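Thiosulfate sulfurtransferase (Pseudomonas aeruginosa, PDB 1YT8) probably transfers sulfur from thiosulfate to cyanide, as a sulfurtransferase built from repeated rhodanese-like domains. Local coordinates at residues F155-V169 with Q230-A242. Numbering follows the deposited sequence.
Sequences FDEYQTMSIPGGISV and QQLEHGQTRRFGA
S162 and E233 face each other as a single antiparallel hydrogen-bonded pair, E233 N reaching S162 O at 2.8 Å and S162 N returning to E233 O. Further along, S168 and R239 form a second lone bridge: S168 N bonds R238 O, and F240 N bonds S168 O. S168 lies on strand 167-168, the outermost of the parallel rhodanese sheet, so this bridge attaches the loop to the sheet's edge. Midway along the loop, G235 N donates to Q159 O, while H234 ND1 meets T160 O on a lone pair, in the imidazole plane, at 2.9 Å. The amide of Q159 sends NE2 to Q236 O, 3.0 Å away.

R238 stretches out with its guanidinium face over G165 in the type II turn I163-G166. Its NH1 gives an in-plane bond to G166 O (2.9 Å), which Y158 OH also reaches, from above the carbonyl plane. NH2 forms a salt bridge to the syn lone pair of E233 OE1 at 3.0 Å, and G165 N meets that oxygen from above the carboxylate. R239 turns at chi3 (52°) to lay its guanidinium flat on F155, planes 6° apart and CZ 3.6 Å from the ring centroid, a cation-pi stack.

A water joins S162 OG, I163 O, E233 OE1 and R238 NH1, adding to the pair's direct bonds to G165 and G166; the guanidinium and G165 N-H beside OE1 would probably favour the ionised carboxylate.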
loop_
_atom_site.group_PDB
_atom_site.type_symbol
_atom_site.label_atom_id
_atom_site.label_comp_id
_atom_site.label_asym_id
_atom_site.label_seq_id
_atom_site.Cartn_x
_atom_site.Cartn_y
_atom_site.Cartn_z
ATOM N N PHE A 155 -7.598 -6.418 -9.258
ATOM C CA PHE A 155 -8.014 -6.725 -10.623
ATOM C C PHE A 155 -6.994 -6.256 -11.666
ATOM O O PHE A 155 -6.779 -6.937 -12.670
ATOM C CB PHE A 155 -9.376 -6.092 -10.921
ATOM C CG PHE A 155 -9.956 -6.510 -12.244
ATOM C CD1 PHE A 155 -10.336 -7.833 -12.464
ATOM C CD2 PHE A 155 -10.095 -5.591 -13.279
ATOM C CE1 PHE A 155 -10.842 -8.236 -13.697
ATOM C CE2 PHE A 155 -10.600 -5.980 -14.515
ATOM C CZ PHE A 155 -10.974 -7.308 -14.727
ATOM N N ASP A 156 -6.363 -5.103 -11.446
ATOM C CA ASP A 156 -5.380 -4.616 -12.418
ATOM C C ASP A 156 -4.149 -5.521 -12.504
ATOM O O ASP A 156 -3.519 -5.628 -13.560
ATOM C CB ASP A 156 -4.953 -3.175 -12.107
ATOM C CG ASP A 156 -4.293 -3.032 -10.748
ATOM O OD1 ASP A 156 -5.016 -3.017 -9.731
ATOM O OD2 ASP A 156 -3.051 -2.933 -10.698
ATOM N N GLU A 157 -3.797 -6.170 -11.399
ATOM C CA GLU A 157 -2.652 -7.076 -11.405
ATOM C C GLU A 157 -3.029 -8.307 -12.214
ATOM O O GLU A 157 -2.254 -8.787 -13.046
ATOM C CB GLU A 157 -2.286 -7.491 -9.984
ATOM C CG GLU A 157 -1.627 -6.397 -9.166
ATOM C CD GLU A 157 -1.379 -6.829 -7.736
ATOM O OE1 GLU A 157 -2.328 -6.760 -6.926
ATOM O OE2 GLU A 157 -0.243 -7.250 -7.428
ATOM N N TYR A 158 -4.230 -8.815 -11.953
ATOM C CA TYR A 158 -4.755 -9.984 -12.650
ATOM C C TYR A 158 -4.800 -9.716 -14.154
ATOM O O TYR A 158 -4.514 -10.599 -14.963
ATOM C CB TYR A 158 -6.156 -10.305 -12.110
ATOM C CG TYR A 158 -6.999 -11.197 -12.992
ATOM C CD1 TYR A 158 -6.857 -12.588 -12.966
ATOM C CD2 TYR A 158 -7.933 -10.645 -13.868
ATOM C CE1 TYR A 158 -7.634 -13.406 -13.798
ATOM C CE2 TYR A 158 -8.708 -11.447 -14.700
ATOM C CZ TYR A 158 -8.554 -12.822 -14.663
ATOM O OH TYR A 158 -9.314 -13.602 -15.507
ATOM N N GLN A 159 -5.162 -8.496 -14.532
ATOM C CA GLN A 159 -5.219 -8.159 -15.947
ATOM C C GLN A 159 -3.834 -8.053 -16.579
ATOM O O GLN A 159 -3.685 -8.229 -17.793
ATOM C CB GLN A 159 -5.987 -6.853 -16.163
ATOM C CG GLN A 159 -7.478 -6.985 -15.955
ATOM C CD GLN A 159 -8.257 -6.053 -16.860
ATOM O OE1 GLN A 159 -8.174 -4.832 -16.734
ATOM N NE2 GLN A 159 -9.008 -6.629 -17.792
ATOM N N THR A 160 -2.816 -7.777 -15.772
ATOM C CA THR A 160 -1.466 -7.672 -16.316
ATOM C C THR A 160 -0.978 -9.049 -16.777
ATOM O O THR A 160 -0.438 -9.194 -17.875
ATOM C CB THR A 160 -0.506 -7.062 -15.284
ATOM O OG1 THR A 160 -0.954 -5.739 -14.962
ATOM C CG2 THR A 160 0.907 -6.978 -15.847
HETATM N N MSE A 161 -1.163 -10.056 -15.932
HETATM C CA MSE A 161 -0.797 -11.425 -16.283
HETATM C C MSE A 161 -1.560 -12.341 -15.345
HETATM O O MSE A 161 -1.785 -11.999 -14.182
HETATM C CB MSE A 161 0.716 -11.664 -16.164
HETATM C CG MSE A 161 1.243 -11.809 -14.752
HETATM SE SE MSE A 161 1.355 -10.117 -13.824
HETATM C CE MSE A 161 2.883 -10.539 -12.668
ATOM N N SER A 162 -1.977 -13.494 -15.851
ATOM C CA SER A 162 -2.742 -14.426 -15.038
ATOM C C SER A 162 -2.542 -15.883 -15.428
ATOM O O SER A 162 -2.054 -16.194 -16.519
ATOM C CB SER A 162 -4.232 -14.077 -15.119
ATOM O OG SER A 162 -4.647 -13.969 -16.470
ATOM N N ILE A 163 -2.922 -16.773 -14.517
ATOM C CA ILE A 163 -2.810 -18.212 -14.739
ATOM C C ILE A 163 -3.977 -18.593 -15.660
ATOM O O ILE A 163 -5.092 -18.102 -15.486
ATOM C CB ILE A 163 -2.929 -18.984 -13.392
ATOM C CG1 ILE A 163 -1.907 -18.443 -12.383
ATOM C CG2 ILE A 163 -2.740 -20.484 -13.620
ATOM C CD1 ILE A 163 -0.447 -18.537 -12.843
ATOM N N PRO A 164 -3.735 -19.459 -16.659
ATOM C CA PRO A 164 -4.787 -19.877 -17.594
ATOM C C PRO A 164 -6.109 -20.246 -16.936
ATOM O O PRO A 164 -6.152 -21.095 -16.045
ATOM C CB PRO A 164 -4.155 -21.067 -18.313
ATOM C CG PRO A 164 -2.726 -20.662 -18.387
ATOM C CD PRO A 164 -2.459 -20.115 -16.990
ATOM N N GLY A 165 -7.183 -19.603 -17.390
ATOM C CA GLY A 165 -8.503 -19.875 -16.847
ATOM C C GLY A 165 -8.780 -19.225 -15.504
ATOM O O GLY A 165 -9.879 -19.344 -14.976
ATOM N N GLY A 166 -7.787 -18.533 -14.957
ATOM C CA GLY A 166 -7.951 -17.885 -13.665
ATOM C C GLY A 166 -9.088 -16.883 -13.600
ATOM O O GLY A 166 -9.427 -16.234 -14.594
ATOM N N ILE A 167 -9.670 -16.755 -12.411
ATOM C CA ILE A 167 -10.785 -15.842 -12.160
ATOM C C ILE A 167 -10.376 -14.859 -11.070
ATOM O O ILE A 167 -9.883 -15.265 -10.023
ATOM C CB ILE A 167 -12.026 -16.624 -11.672
ATOM C CG1 ILE A 167 -12.408 -17.679 -12.713
ATOM C CG2 ILE A 167 -13.186 -15.656 -11.398
ATOM C CD1 ILE A 167 -13.377 -18.733 -12.209
ATOM N N SER A 168 -10.580 -13.569 -11.311
ATOM C CA SER A 168 -10.219 -12.559 -10.327
ATOM C C SER A 168 -11.148 -12.560 -9.113
ATOM O O SER A 168 -12.355 -12.339 -9.238
ATOM C CB SER A 168 -10.226 -11.171 -10.970
ATOM O OG SER A 168 -10.030 -10.162 -9.993
ATOM N N VAL A 169 -10.578 -12.824 -7.942
ATOM C CA VAL A 169 -11.333 -12.829 -6.693
ATOM C C VAL A 169 -10.407 -12.288 -5.603
ATOM O O VAL A 169 -9.790 -13.060 -4.859
ATOM C CB VAL A 169 -11.802 -14.253 -6.294
ATOM C CG1 VAL A 169 -12.749 -14.170 -5.096
ATOM C CG2 VAL A 169 -12.488 -14.937 -7.466
ATOM N N GLN A 230 5.879 -22.368 -18.065
ATOM C CA GLN A 230 4.498 -22.443 -18.513
ATOM C C GLN A 230 4.011 -21.090 -19.027
ATOM O O GLN A 230 4.673 -20.077 -18.829
ATOM C CB GLN A 230 3.641 -22.993 -17.378
ATOM C CG GLN A 230 4.010 -24.447 -17.117
ATOM C CD GLN A 230 3.543 -24.979 -15.789
ATOM O OE1 GLN A 230 2.736 -24.356 -15.092
ATOM N NE2 GLN A 230 4.046 -26.153 -15.428
ATOM N N GLN A 231 2.861 -21.083 -19.689
ATOM C CA GLN A 231 2.333 -19.866 -20.301
ATOM C C GLN A 231 1.281 -19.087 -19.518
ATOM O O GLN A 231 0.286 -19.638 -19.066
ATOM C CB GLN A 231 1.780 -20.217 -21.688
ATOM C CG GLN A 231 1.269 -19.037 -22.510
ATOM C CD GLN A 231 2.377 -18.088 -22.925
ATOM O OE1 GLN A 231 3.430 -18.517 -23.405
ATOM N NE2 GLN A 231 2.142 -16.789 -22.754
ATOM N N LEU A 232 1.513 -17.786 -19.386
ATOM C CA LEU A 232 0.590 -16.899 -18.693
ATOM C C LEU A 232 -0.352 -16.272 -19.711
ATOM O O LEU A 232 -0.033 -16.195 -20.897
ATOM C CB LEU A 232 1.361 -15.782 -17.979
ATOM C CG LEU A 232 2.216 -16.183 -16.775
ATOM C CD1 LEU A 232 3.100 -15.011 -16.354
ATOM C CD2 LEU A 232 1.305 -16.616 -15.630
ATOM N N GLU A 233 -1.519 -15.840 -19.249
ATOM C CA GLU A 233 -2.473 -15.176 -20.119
ATOM C C GLU A 233 -2.387 -13.698 -19.749
ATOM O O GLU A 233 -1.795 -13.350 -18.726
ATOM C CB GLU A 233 -3.886 -15.718 -19.897
ATOM C CG GLU A 233 -4.009 -17.200 -20.212
ATOM C CD GLU A 233 -5.450 -17.677 -20.281
ATOM O OE1 GLU A 233 -6.250 -17.327 -19.387
ATOM O OE2 GLU A 233 -5.775 -18.418 -21.231
ATOM N N HIS A 234 -2.966 -12.829 -20.570
ATOM C CA HIS A 234 -2.894 -11.398 -20.297
ATOM C C HIS A 234 -4.182 -10.706 -20.709
ATOM O O HIS A 234 -4.852 -11.147 -21.641
ATOM C CB HIS A 234 -1.718 -10.785 -21.071
ATOM C CG HIS A 234 -0.417 -11.495 -20.857
ATOM N ND1 HIS A 234 0.376 -11.278 -19.751
ATOM C CD2 HIS A 234 0.217 -12.438 -21.596
ATOM C CE1 HIS A 234 1.443 -12.056 -19.818
ATOM N NE2 HIS A 234 1.371 -12.769 -20.927
ATOM N N GLY A 235 -4.521 -9.622 -20.013
ATOM C CA GLY A 235 -5.718 -8.866 -20.337
ATOM C C GLY A 235 -7.020 -9.607 -20.099
ATOM O O GLY A 235 -8.061 -9.246 -20.656
ATOM N N GLN A 236 -6.972 -10.642 -19.270
ATOM C CA GLN A 236 -8.168 -11.415 -18.979
ATOM C C GLN A 236 -9.171 -10.602 -18.169
ATOM O O GLN A 236 -8.811 -9.602 -17.537
ATOM C CB GLN A 236 -7.796 -12.702 -18.248
ATOM C CG GLN A 236 -6.915 -13.624 -19.082
ATOM C CD GLN A 236 -7.480 -13.874 -20.470
ATOM O OE1 GLN A 236 -6.920 -13.425 -21.475
ATOM N NE2 GLN A 236 -8.594 -14.589 -20.534
ATOM N N THR A 237 -10.429 -11.044 -18.182
ATOM C CA THR A 237 -11.499 -10.332 -17.497
ATOM C C THR A 237 -12.451 -11.213 -16.676
ATOM O O THR A 237 -13.510 -10.750 -16.260
ATOM C CB THR A 237 -12.345 -9.531 -18.519
ATOM O OG1 THR A 237 -12.944 -10.438 -19.452
ATOM C CG2 THR A 237 -11.470 -8.552 -19.295
ATOM N N ARG A 238 -12.092 -12.476 -16.454
ATOM C CA ARG A 238 -12.952 -13.358 -15.666
ATOM C C ARG A 238 -12.981 -12.822 -14.243
ATOM O O ARG A 238 -11.937 -12.528 -13.658
ATOM C CB ARG A 238 -12.415 -14.788 -15.670
ATOM C CG ARG A 238 -12.053 -15.292 -17.053
ATOM C CD ARG A 238 -11.810 -16.793 -17.047
ATOM N NE ARG A 238 -11.113 -17.215 -18.257
ATOM C CZ ARG A 238 -9.801 -17.100 -18.440
ATOM N NH1 ARG A 238 -9.038 -16.583 -17.486
ATOM N NH2 ARG A 238 -9.254 -17.493 -19.584
ATOM N N ARG A 239 -14.176 -12.698 -13.683
ATOM C CA ARG A 239 -14.308 -12.161 -12.342
ATOM C C ARG A 239 -15.507 -12.731 -11.592
ATOM O O ARG A 239 -16.433 -13.274 -12.196
ATOM C CB ARG A 239 -14.400 -10.629 -12.432
ATOM C CG ARG A 239 -14.870 -9.938 -11.166
ATOM C CD ARG A 239 -14.150 -8.616 -10.924
ATOM N NE ARG A 239 -14.183 -7.708 -12.067
ATOM C CZ ARG A 239 -13.768 -6.443 -12.021
ATOM N NH1 ARG A 239 -13.292 -5.940 -10.886
ATOM N NH2 ARG A 239 -13.822 -5.681 -13.106
ATOM N N PHE A 240 -15.471 -12.619 -10.268
ATOM C CA PHE A 240 -16.556 -13.098 -9.428
ATOM C C PHE A 240 -17.812 -12.299 -9.762
ATOM O O PHE A 240 -17.738 -11.230 -10.375
ATOM C CB PHE A 240 -16.198 -12.906 -7.949
ATOM C CG PHE A 240 -16.048 -11.463 -7.542
ATOM C CD1 PHE A 240 -17.166 -10.692 -7.229
ATOM C CD2 PHE A 240 -14.790 -10.868 -7.500
ATOM C CE1 PHE A 240 -17.031 -9.347 -6.880
ATOM C CE2 PHE A 240 -14.643 -9.526 -7.153
ATOM C CZ PHE A 240 -15.764 -8.762 -6.844
ATOM N N GLY A 241 -18.961 -12.815 -9.346
ATOM C CA GLY A 241 -20.204 -12.120 -9.607
ATOM C C GLY A 241 -20.978 -11.881 -8.326
ATOM O O GLY A 241 -20.492 -12.174 -7.228
ATOM N N ALA A 242 -22.179 -11.336 -8.469
ATOM C CA ALA A 242 -23.042 -11.077 -7.327
ATOM C C ALA A 242 -23.451 -12.437 -6.776
ATOM O O ALA A 242 -23.543 -13.414 -7.524
ATOM C CB ALA A 242 -24.271 -10.293 -7.770
HETATM O O HOH W 1 -4.680 -11.448 -17.616
HETATM O O HOH W 2 -6.071 -16.138 -17.089
#